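Local coordinates for protein ANGPTL4 C-terminal chain (Homo sapiens, PDB 6EUB) that mediates, as a whole protein, inactivation of lipoprotein lipase and so regulates triglyceride clearance from blood, this chain being the C-terminal fibrinogen-like domain, at residues D61-W66 with S152-D157; D93-L98 with Q113-L118; E15-G20 with C41-D46; L127-P132 with S145-P150. All blocks are in the same frame, centred on the assembly; numbering follows the deposited sequence.

Contact 1 of 4, residues D61-W66 with S152-D157; sequences DFNRPW and STWDQD
Two loops of the fibrinogen-like domain meet at the start of helix 66-71, where Trp66 follows the N-cap residue Pro65 and docks on the type I beta turn Thr153-Gln156. Trp66 N donates to Asp155 OD1 at 2.8 Å, on the syn lone pair of that oxygen. Asp155 OD1 takes a second bond, from Thr153 OG1 at 2.6 Å, nearly along its C-O axis. Two donors grip one carboxylate oxygen at the first turn of the helix, where the negative charge probably suits the helix end. With CG anti to the backbone N (chi1 -179°), Trp66 offers one indole face to Gln156. Gln156 NE2 sits 3.4 Å above the ring plane, with the amide turned 50° from the ring, and its CG makes a CH-pi contact with the six-membered ring. Thr153 OG1 meets the indole at its edge. With an alanine at Trp66, the Gln156 amide would probably lose the ring it lies on, and a gap would open beside Thr153. Pro65 CB packs against Trp154 CZ2 at 4.2 Å. Two waters bridge the loops: one joins Arg64 O to Trp154 N, and the other donates to Asn63 O and accepts from Trp154 NE1 at 2.6 Å.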
loop_
_atom_site.group_PDB
_atom_site.type_symbol
_atom_site.label_atom_id
_atom_site.label_comp_id
_atom_site.label_asym_id
_atom_site.label_seq_id
_atom_site.Cartn_x
_atom_site.Cartn_y
_atom_site.Cartn_z
ATOM N N ASP A 61 -5.225 1.736 14.499
ATOM C CA ASP A 61 -4.294 0.635 14.706
ATOM C C ASP A 61 -4.134 -0.113 13.397
ATOM O O ASP A 61 -5.130 -0.551 12.815
ATOM C CB ASP A 61 -4.832 -0.285 15.807
ATOM C CG ASP A 61 -3.869 -1.407 16.188
ATOM O OD1 ASP A 61 -2.688 -1.379 15.777
ATOM O OD2 ASP A 61 -4.300 -2.328 16.930
ATOM N N PHE A 62 -2.896 -0.232 12.907
ATOM C CA PHE A 62 -2.632 -0.989 11.694
ATOM C C PHE A 62 -2.086 -2.379 11.981
ATOM O O PHE A 62 -1.854 -3.144 11.040
ATOM C CB PHE A 62 -1.666 -0.210 10.771
ATOM C CG PHE A 62 -2.380 0.733 9.826
ATOM C CD1 PHE A 62 -3.097 1.817 10.320
ATOM C CD2 PHE A 62 -2.384 0.499 8.453
ATOM C CE1 PHE A 62 -3.788 2.659 9.458
ATOM C CE2 PHE A 62 -3.075 1.341 7.591
ATOM C CZ PHE A 62 -3.771 2.416 8.093
ATOM N N ASN A 63 -1.906 -2.741 13.255
ATOM C CA ASN A 63 -1.336 -4.044 13.602
ATOM C C ASN A 63 -2.443 -5.107 13.685
ATOM O O ASN A 63 -2.834 -5.565 14.759
ATOM C CB ASN A 63 -0.563 -3.965 14.911
ATOM C CG ASN A 63 0.394 -5.146 15.076
ATOM O OD1 ASN A 63 0.832 -5.743 14.081
ATOM N ND2 ASN A 63 0.638 -5.550 16.320
ATOM N N ARG A 64 -2.921 -5.517 12.507
ATOM C CA ARG A 64 -4.098 -6.330 12.280
ATOM C C ARG A 64 -3.737 -7.612 11.536
ATOM O O ARG A 64 -2.727 -7.665 10.834
ATOM C CB ARG A 64 -5.133 -5.540 11.470
ATOM C CG ARG A 64 -5.338 -4.145 11.979
ATOM C CD ARG A 64 -6.657 -4.008 12.689
ATOM N NE ARG A 64 -7.019 -2.602 12.856
ATOM C CZ ARG A 64 -8.264 -2.139 12.846
ATOM N NH1 ARG A 64 -9.290 -2.971 12.665
ATOM N NH2 ARG A 64 -8.480 -0.839 13.015
ATOM N N PRO A 65 -4.528 -8.665 11.688
ATOM C CA PRO A 65 -4.186 -9.961 11.088
ATOM C C PRO A 65 -4.572 -10.023 9.608
ATOM O O PRO A 65 -5.124 -9.080 9.032
ATOM C CB PRO A 65 -4.989 -10.955 11.938
ATOM C CG PRO A 65 -6.159 -10.164 12.450
ATOM C CD PRO A 65 -5.646 -8.761 12.646
ATOM N N TRP A 66 -4.270 -11.170 8.990
ATOM C CA TRP A 66 -4.527 -11.354 7.560
ATOM C C TRP A 66 -5.939 -10.928 7.150
ATOM O O TRP A 66 -6.122 -10.197 6.178
ATOM C CB TRP A 66 -4.290 -12.822 7.180
ATOM C CG TRP A 66 -4.524 -13.048 5.731
ATOM C CD1 TRP A 66 -5.664 -13.510 5.147
ATOM C CD2 TRP A 66 -3.603 -12.768 4.662
ATOM N NE1 TRP A 66 -5.508 -13.539 3.774
ATOM C CE2 TRP A 66 -4.251 -13.099 3.454
ATOM C CE3 TRP A 66 -2.287 -12.290 4.614
ATOM C CZ2 TRP A 66 -3.632 -12.967 2.212
ATOM C CZ3 TRP A 66 -1.671 -12.156 3.376
ATOM C CH2 TRP A 66 -2.348 -12.494 2.191
ATOM N N SER A 152 2.196 -10.078 3.443
ATOM C CA SER A 152 2.389 -10.816 4.686
ATOM C C SER A 152 1.867 -10.013 5.870
ATOM O O SER A 152 2.045 -8.788 5.930
ATOM C CB SER A 152 3.863 -11.160 4.934
ATOM O OG SER A 152 4.348 -12.082 3.966
ATOM N N THR A 153 1.208 -10.723 6.791
ATOM C CA THR A 153 0.774 -10.277 8.109
ATOM C C THR A 153 1.380 -11.200 9.164
ATOM O O THR A 153 1.990 -12.217 8.842
ATOM C CB THR A 153 -0.750 -10.296 8.228
ATOM O OG1 THR A 153 -1.214 -11.644 8.027
ATOM C CG2 THR A 153 -1.368 -9.357 7.182
ATOM N N TRP A 154 1.222 -10.848 10.443
ATOM C CA TRP A 154 1.874 -11.652 11.476
ATOM C C TRP A 154 1.360 -13.091 11.503
ATOM O O TRP A 154 2.140 -14.022 11.763
ATOM C CB TRP A 154 1.720 -11.003 12.852
ATOM C CG TRP A 154 0.326 -10.908 13.433
ATOM C CD1 TRP A 154 -0.457 -9.792 13.474
ATOM C CD2 TRP A 154 -0.415 -11.941 14.115
ATOM N NE1 TRP A 154 -1.641 -10.063 14.114
ATOM C CE2 TRP A 154 -1.646 -11.373 14.517
ATOM C CE3 TRP A 154 -0.162 -13.287 14.418
ATOM C CZ2 TRP A 154 -2.637 -12.107 15.207
ATOM C CZ3 TRP A 154 -1.150 -14.022 15.101
ATOM C CH2 TRP A 154 -2.372 -13.426 15.487
ATOM N N ASP A 155 0.071 -13.304 11.231
ATOM C CA ASP A 155 -0.471 -14.657 11.223
ATOM C C ASP A 155 -0.319 -15.329 9.871
ATOM O O ASP A 155 -0.648 -16.506 9.734
ATOM C CB ASP A 155 -1.957 -14.666 11.655
ATOM C CG ASP A 155 -2.840 -13.785 10.773
ATOM O OD1 ASP A 155 -2.328 -12.821 10.122
ATOM O OD2 ASP A 155 -4.056 -14.082 10.707
ATOM N N GLN A 156 0.195 -14.630 8.877
ATOM C CA GLN A 156 0.375 -15.252 7.575
ATOM C C GLN A 156 1.595 -14.577 6.937
ATOM O O GLN A 156 1.517 -13.689 6.089
ATOM C CB GLN A 156 -0.886 -15.127 6.728
ATOM C CG GLN A 156 -0.695 -15.478 5.270
ATOM C CD GLN A 156 -1.770 -16.397 4.767
ATOM O OE1 GLN A 156 -2.017 -17.446 5.360
ATOM N NE2 GLN A 156 -2.423 -16.011 3.670
ATOM N N ASP A 157 2.771 -14.995 7.378
ATOM C CA ASP A 157 4.020 -14.382 6.961
ATOM C C ASP A 157 4.767 -15.309 6.001
ATOM O O ASP A 157 4.885 -16.516 6.240
ATOM C CB ASP A 157 4.879 -14.054 8.187
ATOM C CG ASP A 157 6.237 -13.487 7.812
ATOM O OD1 ASP A 157 6.329 -12.278 7.526
ATOM O OD2 ASP A 157 7.213 -14.258 7.805
HETATM O O HOH W 1 -3.434 -8.490 15.256
HETATM O O HOH W 2 0.119 -7.876 10.777
#

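Contact 2 of 4, residues D93-L98 with Q113-L118; sequences DRNSRL and QFSVHL
His117 lays one face of its imidazole over Asn95, where the loop before strand 96-103 runs beside strand 109-118. Asn95 CA makes a CH-pi contact 3.6 Å from the ring centroid, offset toward the rim. At the ring edge, in plane, ND1 gives a weak bond to Asp93 O at 3.4 Å. With chi1 at -65°, His117 CG is opposite the carbonyl carbon, and the ring turns back over the loop that enters the beta hairpin. A leucine in place of His117 would probably leave Asp93 O without this donor and Asn95 without its flat cover. Ser115 OG adds a weak bond to Asn95 OD1. Next along the strands, Ser96 and Val116 form an antiparallel hydrogen-bonded pair, with Val116 N to Ser96 O at 2.7 Å. Leu98 and Phe114 form the next such pair, with Leu98 N to Phe114 O also at 2.7 Å and almost straight at 173°. Leu98 CB and Val116 CG1 touch at 4.3 Å on the buried face. Further out, Arg97 bonds through its backbone to Gln223 of strand 217-224, and His117 to Gln128 of strand 127-129. The chemistry implies that strong backbone bonds hold the strands in register, while weaker side-chain contacts settle the loop.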
loop_
_atom_site.group_PDB
_atom_site.type_symbol
_atom_site.label_atom_id
_atom_site.label_comp_id
_atom_site.label_asym_id
_atom_site.label_seq_id
_atom_site.Cartn_x
_atom_site.Cartn_y
_atom_site.Cartn_z
ATOM N N ASP A 93 -6.362 -8.108 -13.288
ATOM C CA ASP A 93 -5.026 -8.421 -13.774
ATOM C C ASP A 93 -4.458 -7.332 -14.699
ATOM O O ASP A 93 -3.567 -7.617 -15.501
ATOM C CB ASP A 93 -5.034 -9.778 -14.492
ATOM C CG ASP A 93 -5.419 -10.939 -13.564
ATOM O OD1 ASP A 93 -5.763 -12.017 -14.103
ATOM O OD2 ASP A 93 -5.372 -10.793 -12.311
ATOM N N ARG A 94 -4.950 -6.101 -14.615
ATOM C CA ARG A 94 -4.437 -5.043 -15.480
ATOM C C ARG A 94 -3.177 -4.413 -14.891
ATOM O O ARG A 94 -3.068 -4.207 -13.679
ATOM C CB ARG A 94 -5.497 -3.961 -15.706
ATOM C CG ARG A 94 -6.697 -4.362 -16.582
ATOM C CD ARG A 94 -8.013 -3.784 -16.029
ATOM N NE ARG A 94 -8.273 -2.407 -16.461
ATOM C CZ ARG A 94 -8.975 -1.517 -15.754
ATOM N NH1 ARG A 94 -9.485 -1.852 -14.571
ATOM N NH2 ARG A 94 -9.174 -0.290 -16.228
ATOM N N ASN A 95 -2.218 -4.109 -15.755
ATOM C CA ASN A 95 -1.112 -3.250 -15.351
ATOM C C ASN A 95 -1.660 -1.980 -14.716
ATOM O O ASN A 95 -2.599 -1.379 -15.245
ATOM C CB ASN A 95 -0.243 -2.893 -16.556
ATOM C CG ASN A 95 0.904 -1.999 -16.177
ATOM O OD1 ASN A 95 1.864 -2.452 -15.559
ATOM N ND2 ASN A 95 0.795 -0.710 -16.503
ATOM N N SER A 96 -1.092 -1.602 -13.564
ATOM C CA SER A 96 -1.561 -0.473 -12.773
ATOM C C SER A 96 -0.393 0.411 -12.367
ATOM O O SER A 96 0.713 -0.078 -12.128
ATOM C CB SER A 96 -2.296 -0.931 -11.502
ATOM O OG SER A 96 -3.518 -1.549 -11.860
ATOM N N ARG A 97 -0.650 1.721 -12.297
ATOM C CA ARG A 97 0.276 2.661 -11.664
ATOM C C ARG A 97 -0.013 2.745 -10.172
ATOM O O ARG A 97 -1.147 3.021 -9.771
ATOM C CB ARG A 97 0.178 4.070 -12.261
ATOM C CG ARG A 97 0.480 4.184 -13.732
ATOM C CD ARG A 97 -0.239 5.376 -14.398
ATOM N NE ARG A 97 0.339 5.819 -15.667
ATOM C CZ ARG A 97 0.636 5.034 -16.707
ATOM N NH1 ARG A 97 0.455 3.718 -16.671
ATOM N NH2 ARG A 97 1.143 5.576 -17.800
ATOM N N LEU A 98 1.015 2.527 -9.361
ATOM C CA LEU A 98 0.943 2.706 -7.917
ATOM C C LEU A 98 1.709 3.963 -7.533
ATOM O O LEU A 98 2.886 4.105 -7.877
ATOM C CB LEU A 98 1.524 1.496 -7.197
ATOM C CG LEU A 98 1.475 1.460 -5.678
ATOM C CD1 LEU A 98 0.045 1.343 -5.168
ATOM C CD2 LEU A 98 2.286 0.262 -5.244
ATOM N N GLN A 113 6.254 6.722 -8.022
ATOM C CA GLN A 113 5.304 6.031 -8.873
ATOM C C GLN A 113 5.964 4.805 -9.495
ATOM O O GLN A 113 7.117 4.855 -9.926
ATOM C CB GLN A 113 4.753 6.964 -9.943
ATOM C CG GLN A 113 3.305 6.654 -10.295
ATOM C CD GLN A 113 2.635 7.738 -11.122
ATOM O OE1 GLN A 113 2.245 7.499 -12.265
ATOM N NE2 GLN A 113 2.482 8.931 -10.541
ATOM N N PHE A 114 5.224 3.698 -9.513
ATOM C CA PHE A 114 5.697 2.437 -10.060
ATOM C C PHE A 114 4.536 1.806 -10.790
ATOM O O PHE A 114 3.403 1.864 -10.302
ATOM C CB PHE A 114 6.182 1.451 -8.970
ATOM C CG PHE A 114 6.945 2.099 -7.867
ATOM C CD1 PHE A 114 8.326 2.290 -7.978
ATOM C CD2 PHE A 114 6.291 2.537 -6.728
ATOM C CE1 PHE A 114 9.048 2.908 -6.965
ATOM C CE2 PHE A 114 6.987 3.151 -5.712
ATOM C CZ PHE A 114 8.378 3.345 -5.829
ATOM N N SER A 115 4.805 1.198 -11.945
ATOM C CA SER A 115 3.798 0.372 -12.592
ATOM C C SER A 115 3.921 -1.059 -12.048
ATOM O O SER A 115 5.029 -1.602 -11.974
ATOM C CB SER A 115 3.944 0.441 -14.113
ATOM O OG SER A 115 4.665 -0.658 -14.629
ATOM N N VAL A 116 2.793 -1.635 -11.604
ATOM C CA VAL A 116 2.736 -2.955 -10.973
ATOM C C VAL A 116 1.599 -3.777 -11.576
ATOM O O VAL A 116 0.724 -3.262 -12.272
ATOM C CB VAL A 116 2.523 -2.875 -9.450
ATOM C CG1 VAL A 116 3.573 -2.003 -8.772
ATOM C CG2 VAL A 116 1.080 -2.409 -9.134
ATOM N N HIS A 117 1.617 -5.070 -11.278
ATOM C CA HIS A 117 0.438 -5.929 -11.341
ATOM C C HIS A 117 0.213 -6.517 -9.954
ATOM O O HIS A 117 1.171 -6.825 -9.232
ATOM C CB HIS A 117 0.588 -7.087 -12.355
ATOM C CG HIS A 117 0.696 -6.638 -13.776
ATOM N ND1 HIS A 117 -0.300 -6.859 -14.703
ATOM C CD2 HIS A 117 1.671 -5.958 -14.427
ATOM C CE1 HIS A 117 0.057 -6.339 -15.865
ATOM N NE2 HIS A 117 1.248 -5.783 -15.724
ATOM N N LEU A 118 -1.059 -6.685 -9.592
ATOM C CA LEU A 118 -1.455 -7.172 -8.275
ATOM C C LEU A 118 -2.237 -8.462 -8.456
ATOM O O LEU A 118 -3.335 -8.453 -9.027
ATOM C CB LEU A 118 -2.288 -6.131 -7.545
ATOM C CG LEU A 118 -2.926 -6.598 -6.241
ATOM C CD1 LEU A 118 -1.848 -7.004 -5.236
ATOM C CD2 LEU A 118 -3.844 -5.521 -5.668
#

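Contact 3 of 4, residues E15-G20 with C41-D46; sequences ELFQVG and CKMTSD
Phe17 and Met43 are brought together by their torsions, Phe17 on helix 13-19 and Met43 on strand 37-44. Phe17 has CG anti to the backbone N (chi1 175°), which carries its ring out toward the end of the strand. Met43 has CG opposite the carbonyl carbon and then bends at chi2 (-36°), and the bend folds its thioether back against the helix. The methyl CE reaches Phe17 N at 3.6 Å and Leu16 CB at 3.7 Å. Met43 SD lies at the edge of the Phe17 ring, near its plane, and is 4.1 Å from Phe17 CB. Further along the ring, Phe17 CE1 comes 3.6 Å from Thr44 O. Leu16 also touches the strand with its CD1, 3.8 Å from Cys41 SG. That sulfur is bonded to Cys13 in a disulfide, which ties the first turn of the helix covalently to the strand. The contact is made mainly by apolar side chains, with one methionine filling the angle between two helix residues. The helix ends just beyond it in a Schellman motif at Gly20, which has positive phi. Leu16 also reaches Phe27 and Ile29 of strand 25-29. The helix thus rests across two adjacent strands of the antiparallel sheet, and the axis of segment 15-19 runs at 45° to that of 41-44, 9.5 Å away at closest approach.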
loop_
_atom_site.group_PDB
_atom_site.type_symbol
_atom_site.label_atom_id
_atom_site.label_comp_id
_atom_site.label_asym_id
_atom_site.label_seq_id
_atom_site.Cartn_x
_atom_site.Cartn_y
_atom_site.Cartn_z
ATOM N N GLU A 15 -13.451 5.616 -14.076
ATOM C CA GLU A 15 -14.756 5.764 -14.711
ATOM C C GLU A 15 -15.503 6.967 -14.154
ATOM O O GLU A 15 -16.185 7.679 -14.899
ATOM C CB GLU A 15 -15.574 4.493 -14.515
ATOM C CG GLU A 15 -16.760 4.337 -15.441
ATOM C CD GLU A 15 -17.072 2.877 -15.691
ATOM O OE1 GLU A 15 -16.130 2.133 -16.055
ATOM O OE2 GLU A 15 -18.243 2.472 -15.509
ATOM N N LEU A 16 -15.405 7.203 -12.844
ATOM C CA LEU A 16 -16.025 8.392 -12.269
ATOM C C LEU A 16 -15.430 9.657 -12.879
ATOM O O LEU A 16 -16.161 10.567 -13.283
ATOM C CB LEU A 16 -15.868 8.387 -10.746
ATOM C CG LEU A 16 -17.019 7.722 -9.987
ATOM C CD1 LEU A 16 -16.535 7.060 -8.692
ATOM C CD2 LEU A 16 -18.127 8.729 -9.705
ATOM N N PHE A 17 -14.098 9.726 -12.962
ATOM C CA PHE A 17 -13.451 10.880 -13.576
ATOM C C PHE A 17 -13.919 11.067 -15.017
ATOM O O PHE A 17 -14.130 12.196 -15.474
ATOM C CB PHE A 17 -11.930 10.707 -13.504
ATOM C CG PHE A 17 -11.149 11.781 -14.215
ATOM C CD1 PHE A 17 -10.836 12.962 -13.579
ATOM C CD2 PHE A 17 -10.716 11.597 -15.520
ATOM C CE1 PHE A 17 -10.107 13.959 -14.243
ATOM C CE2 PHE A 17 -10.000 12.583 -16.177
ATOM C CZ PHE A 17 -9.692 13.758 -15.536
ATOM N N GLN A 18 -14.143 9.965 -15.728
ATOM C CA GLN A 18 -14.419 10.043 -17.152
ATOM C C GLN A 18 -15.835 10.492 -17.469
ATOM O O GLN A 18 -16.101 10.894 -18.604
ATOM C CB GLN A 18 -14.126 8.697 -17.799
ATOM C CG GLN A 18 -12.664 8.581 -18.172
ATOM C CD GLN A 18 -12.331 7.259 -18.803
ATOM O OE1 GLN A 18 -12.991 6.251 -18.541
ATOM N NE2 GLN A 18 -11.306 7.250 -19.656
ATOM N N VAL A 19 -16.752 10.446 -16.507
ATOM C CA VAL A 19 -18.078 11.016 -16.733
ATOM C C VAL A 19 -18.190 12.442 -16.221
ATOM O O VAL A 19 -19.227 13.084 -16.445
ATOM C CB VAL A 19 -19.186 10.127 -16.125
ATOM C CG1 VAL A 19 -18.898 8.666 -16.440
ATOM C CG2 VAL A 19 -19.324 10.353 -14.613
ATOM N N GLY A 20 -17.155 12.963 -15.576
ATOM C CA GLY A 20 -17.081 14.356 -15.198
ATOM C C GLY A 20 -17.091 14.636 -13.723
ATOM O O GLY A 20 -17.384 15.772 -13.336
ATOM N N CYS A 41 -11.864 8.342 -3.874
ATOM C CA CYS A 41 -11.306 8.742 -5.166
ATOM C C CYS A 41 -10.527 10.031 -5.005
ATOM O O CYS A 41 -10.955 10.932 -4.279
ATOM C CB CYS A 41 -12.387 8.969 -6.230
ATOM S SG CYS A 41 -13.323 7.506 -6.726
ATOM N N LYS A 42 -9.393 10.120 -5.696
ATOM C CA LYS A 42 -8.657 11.376 -5.854
ATOM C C LYS A 42 -8.654 11.756 -7.327
ATOM O O LYS A 42 -8.155 10.997 -8.166
ATOM C CB LYS A 42 -7.222 11.257 -5.347
ATOM C CG LYS A 42 -6.484 12.580 -5.358
ATOM C CD LYS A 42 -5.376 12.621 -4.328
ATOM C CE LYS A 42 -5.192 14.033 -3.787
ATOM N NZ LYS A 42 -6.458 14.553 -3.181
ATOM N N MET A 43 -9.213 12.922 -7.634
ATOM C CA MET A 43 -9.332 13.414 -8.996
ATOM C C MET A 43 -8.187 14.391 -9.247
ATOM O O MET A 43 -8.046 15.383 -8.520
ATOM C CB MET A 43 -10.690 14.081 -9.211
ATOM C CG MET A 43 -11.894 13.151 -8.987
ATOM S SD MET A 43 -11.652 11.419 -9.507
ATOM C CE MET A 43 -13.328 10.821 -9.576
ATOM N N THR A 44 -7.352 14.086 -10.247
ATOM C CA THR A 44 -6.139 14.843 -10.554
ATOM C C THR A 44 -6.080 15.136 -12.051
ATOM O O THR A 44 -6.861 14.597 -12.839
ATOM C CB THR A 44 -4.857 14.081 -10.124
ATOM O OG1 THR A 44 -4.572 13.024 -11.054
ATOM C CG2 THR A 44 -4.998 13.488 -8.724
ATOM N N SER A 45 -5.123 15.985 -12.447
ATOM C CA SER A 45 -4.832 16.158 -13.870
ATOM C C SER A 45 -4.696 14.812 -14.573
ATOM O O SER A 45 -5.099 14.658 -15.733
ATOM C CB SER A 45 -3.546 16.967 -14.058
ATOM O OG SER A 45 -3.425 17.964 -13.061
ATOM N N ASP A 46 -4.127 13.825 -13.877
ATOM C CA ASP A 46 -3.898 12.484 -14.395
ATOM C C ASP A 46 -5.146 11.614 -14.429
ATOM O O ASP A 46 -5.029 10.437 -14.770
ATOM C CB ASP A 46 -2.851 11.758 -13.550
ATOM C CG ASP A 46 -1.485 12.333 -13.702
ATOM O OD1 ASP A 46 -1.207 12.933 -14.769
ATOM O OD2 ASP A 46 -0.690 12.164 -12.753
#

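Contact 4 of 4, residues L127-P132 with S145-P150; sequences LQLTAP and SGLSVP
Leu127 and Leu129 pair with Val149 and Leu147 as the hydrogen-bonded pairs of two short antiparallel strands, whose axes run 4.7 Å apart at 162°. Each pair is closed by two backbone bonds. Leu129 N to Leu147 O is the shortest of the four at 2.7 Å, with Leu147 N returning to Leu129 O at 2.8 Å. Leu127 N reaches Val149 O at 2.9 Å. Between them, Gln128 and Ser148 form a non-hydrogen-bonded pair. On one face Leu129, Leu147, Leu127 and Val149 present their side chains together. Leu129 has CG anti to the carbonyl carbon (chi1 -46°), and its CD1 reaches both neighbours on the other strand. It lies 4.4 Å from Leu147 CD2 and 4.3 Å from Val149 CG2. These are loose apolar contacts rather than a tight interlock. On the other face, in one of its two conformers, Gln128 CG lies alongside Ser148 CB, so that contact is doubtful. Gly146 comes next to Leu129 O, its CA 3.2 Å away, where a CB would probably come too close to that oxygen. Its backbone angles, with positive phi, would also press a side chain on the carbonyl before it. Just past the strand, Thr130 is the N-cap of helix 131-136, with a weak bond from Val133 N to its OG1. Strand 127-129 lies between strands 109-118 and 147-149, and Leu127 and Leu129 both pack on Val116. Strand 147-149 is thus added to the sheet outside strand 127-129, and Leu127 also touches Trp175 in a loop.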
loop_
_atom_site.group_PDB
_atom_site.type_symbol
_atom_site.label_atom_id
_atom_site.label_comp_id
_atom_site.label_asym_id
_atom_site.label_seq_id
_atom_site.Cartn_x
_atom_site.Cartn_y
_atom_site.Cartn_z
ATOM N N LEU A 127 2.465 -8.505 -5.340
ATOM C CA LEU A 127 2.864 -7.480 -6.285
ATOM C C LEU A 127 3.794 -8.109 -7.305
ATOM O O LEU A 127 4.815 -8.698 -6.928
ATOM C CB LEU A 127 3.588 -6.349 -5.570
ATOM C CG LEU A 127 2.775 -5.256 -4.890
ATOM C CD1 LEU A 127 3.741 -4.171 -4.435
ATOM C CD2 LEU A 127 1.721 -4.697 -5.826
ATOM N N GLN A 128 3.446 -8.004 -8.584
ATOM C CA GLN A 128 4.297 -8.490 -9.657
ATOM C C GLN A 128 5.039 -7.301 -10.270
ATOM O O GLN A 128 4.411 -6.375 -10.805
ATOM C CB GLN A 128 3.471 -9.254 -10.689
ATOM C CG GLN A 128 3.086 -10.671 -10.219
ATOM C CD GLN A 128 1.579 -10.891 -10.107
ATOM O OE1 GLN A 128 0.801 -10.383 -10.917
ATOM N NE2 GLN A 128 1.167 -11.671 -9.113
ATOM N N LEU A 129 6.367 -7.333 -10.171
ATOM C CA LEU A 129 7.269 -6.274 -10.609
ATOM C C LEU A 129 8.164 -6.749 -11.746
ATOM O O LEU A 129 8.850 -7.770 -11.608
ATOM C CB LEU A 129 8.147 -5.825 -9.444
ATOM C CG LEU A 129 7.363 -5.604 -8.154
ATOM C CD1 LEU A 129 8.295 -5.590 -6.956
ATOM C CD2 LEU A 129 6.550 -4.307 -8.260
ATOM N N THR A 130 8.198 -5.985 -12.846
ATOM C CA THR A 130 9.222 -6.232 -13.851
ATOM C C THR A 130 10.604 -5.908 -13.287
ATOM O O THR A 130 10.747 -5.207 -12.275
ATOM C CB THR A 130 8.994 -5.399 -15.117
ATOM O OG1 THR A 130 9.308 -4.024 -14.851
ATOM C CG2 THR A 130 7.557 -5.542 -15.642
ATOM N N ALA A 131 11.633 -6.414 -13.968
ATOM C CA ALA A 131 12.999 -6.098 -13.551
ATOM C C ALA A 131 13.293 -4.594 -13.504
ATOM O O ALA A 131 13.933 -4.158 -12.527
ATOM C CB ALA A 131 14.008 -6.827 -14.453
ATOM N N PRO A 132 12.897 -3.758 -14.488
ATOM C CA PRO A 132 13.185 -2.306 -14.336
ATOM C C PRO A 132 12.542 -1.717 -13.094
ATOM O O PRO A 132 13.221 -1.007 -12.339
ATOM C CB PRO A 132 12.640 -1.677 -15.635
ATOM C CG PRO A 132 12.686 -2.817 -16.643
ATOM C CD PRO A 132 12.375 -4.074 -15.836
ATOM N N SER A 145 12.622 -11.908 -15.896
ATOM C CA SER A 145 11.209 -12.188 -15.673
ATOM C C SER A 145 10.641 -11.461 -14.465
ATOM O O SER A 145 9.434 -11.560 -14.212
ATOM C CB SER A 145 10.997 -13.694 -15.497
ATOM O OG SER A 145 11.787 -14.169 -14.422
ATOM N N GLY A 146 11.470 -10.770 -13.695
ATOM C CA GLY A 146 10.948 -9.918 -12.646
ATOM C C GLY A 146 10.854 -10.542 -11.267
ATOM O O GLY A 146 11.584 -11.471 -10.926
ATOM N N LEU A 147 9.924 -10.039 -10.471
ATOM C CA LEU A 147 9.865 -10.372 -9.065
ATOM C C LEU A 147 8.413 -10.332 -8.619
ATOM O O LEU A 147 7.690 -9.395 -8.950
ATOM C CB LEU A 147 10.703 -9.366 -8.274
ATOM C CG LEU A 147 11.131 -9.608 -6.839
ATOM C CD1 LEU A 147 12.206 -10.681 -6.807
ATOM C CD2 LEU A 147 11.646 -8.287 -6.297
ATOM N N SER A 148 7.973 -11.341 -7.885
ATOM C CA SER A 148 6.701 -11.219 -7.194
ATOM C C SER A 148 6.940 -11.297 -5.698
ATOM O O SER A 148 7.778 -12.072 -5.217
ATOM C CB SER A 148 5.666 -12.257 -7.638
ATOM O OG SER A 148 6.121 -13.557 -7.399
ATOM N N VAL A 149 6.247 -10.430 -4.976
ATOM C CA VAL A 149 6.388 -10.305 -3.536
ATOM C C VAL A 149 5.003 -10.481 -2.936
ATOM O O VAL A 149 4.115 -9.658 -3.184
ATOM C CB VAL A 149 6.978 -8.953 -3.118
ATOM C CG1 VAL A 149 7.195 -8.958 -1.619
ATOM C CG2 VAL A 149 8.273 -8.676 -3.894
ATOM N N PRO A 150 4.777 -11.527 -2.155
ATOM C CA PRO A 150 3.461 -11.727 -1.549
ATOM C C PRO A 150 3.250 -10.746 -0.418
ATOM O O PRO A 150 4.200 -10.265 0.198
ATOM C CB PRO A 150 3.528 -13.167 -1.024
ATOM C CG PRO A 150 4.965 -13.367 -0.662
ATOM C CD PRO A 150 5.767 -12.531 -1.704
#

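Overall arrangement
From the N terminus, contact 3 closes first, joining helix 13-19 to strand 37-44 and closing a loop that contains strand 25-29. Contact 1 opens next and closes much later, so its loop encloses contacts 2 and 4. Inside it, contact 2 closes the hairpin of strands 96-103 and 109-118. Contact 4 follows in series and adds strands 127-129 and 147-149. Contacts 2 and 4 touch, with centres about 11 Å apart, because strands 109-118 and 127-129 are neighbours in one sheet. Contact 3 reaches the same sheet. Contact 1 lies across the chain's centre from contacts 2 and 3, and ties the start of helix 66-71 to the loop after strand 147-149.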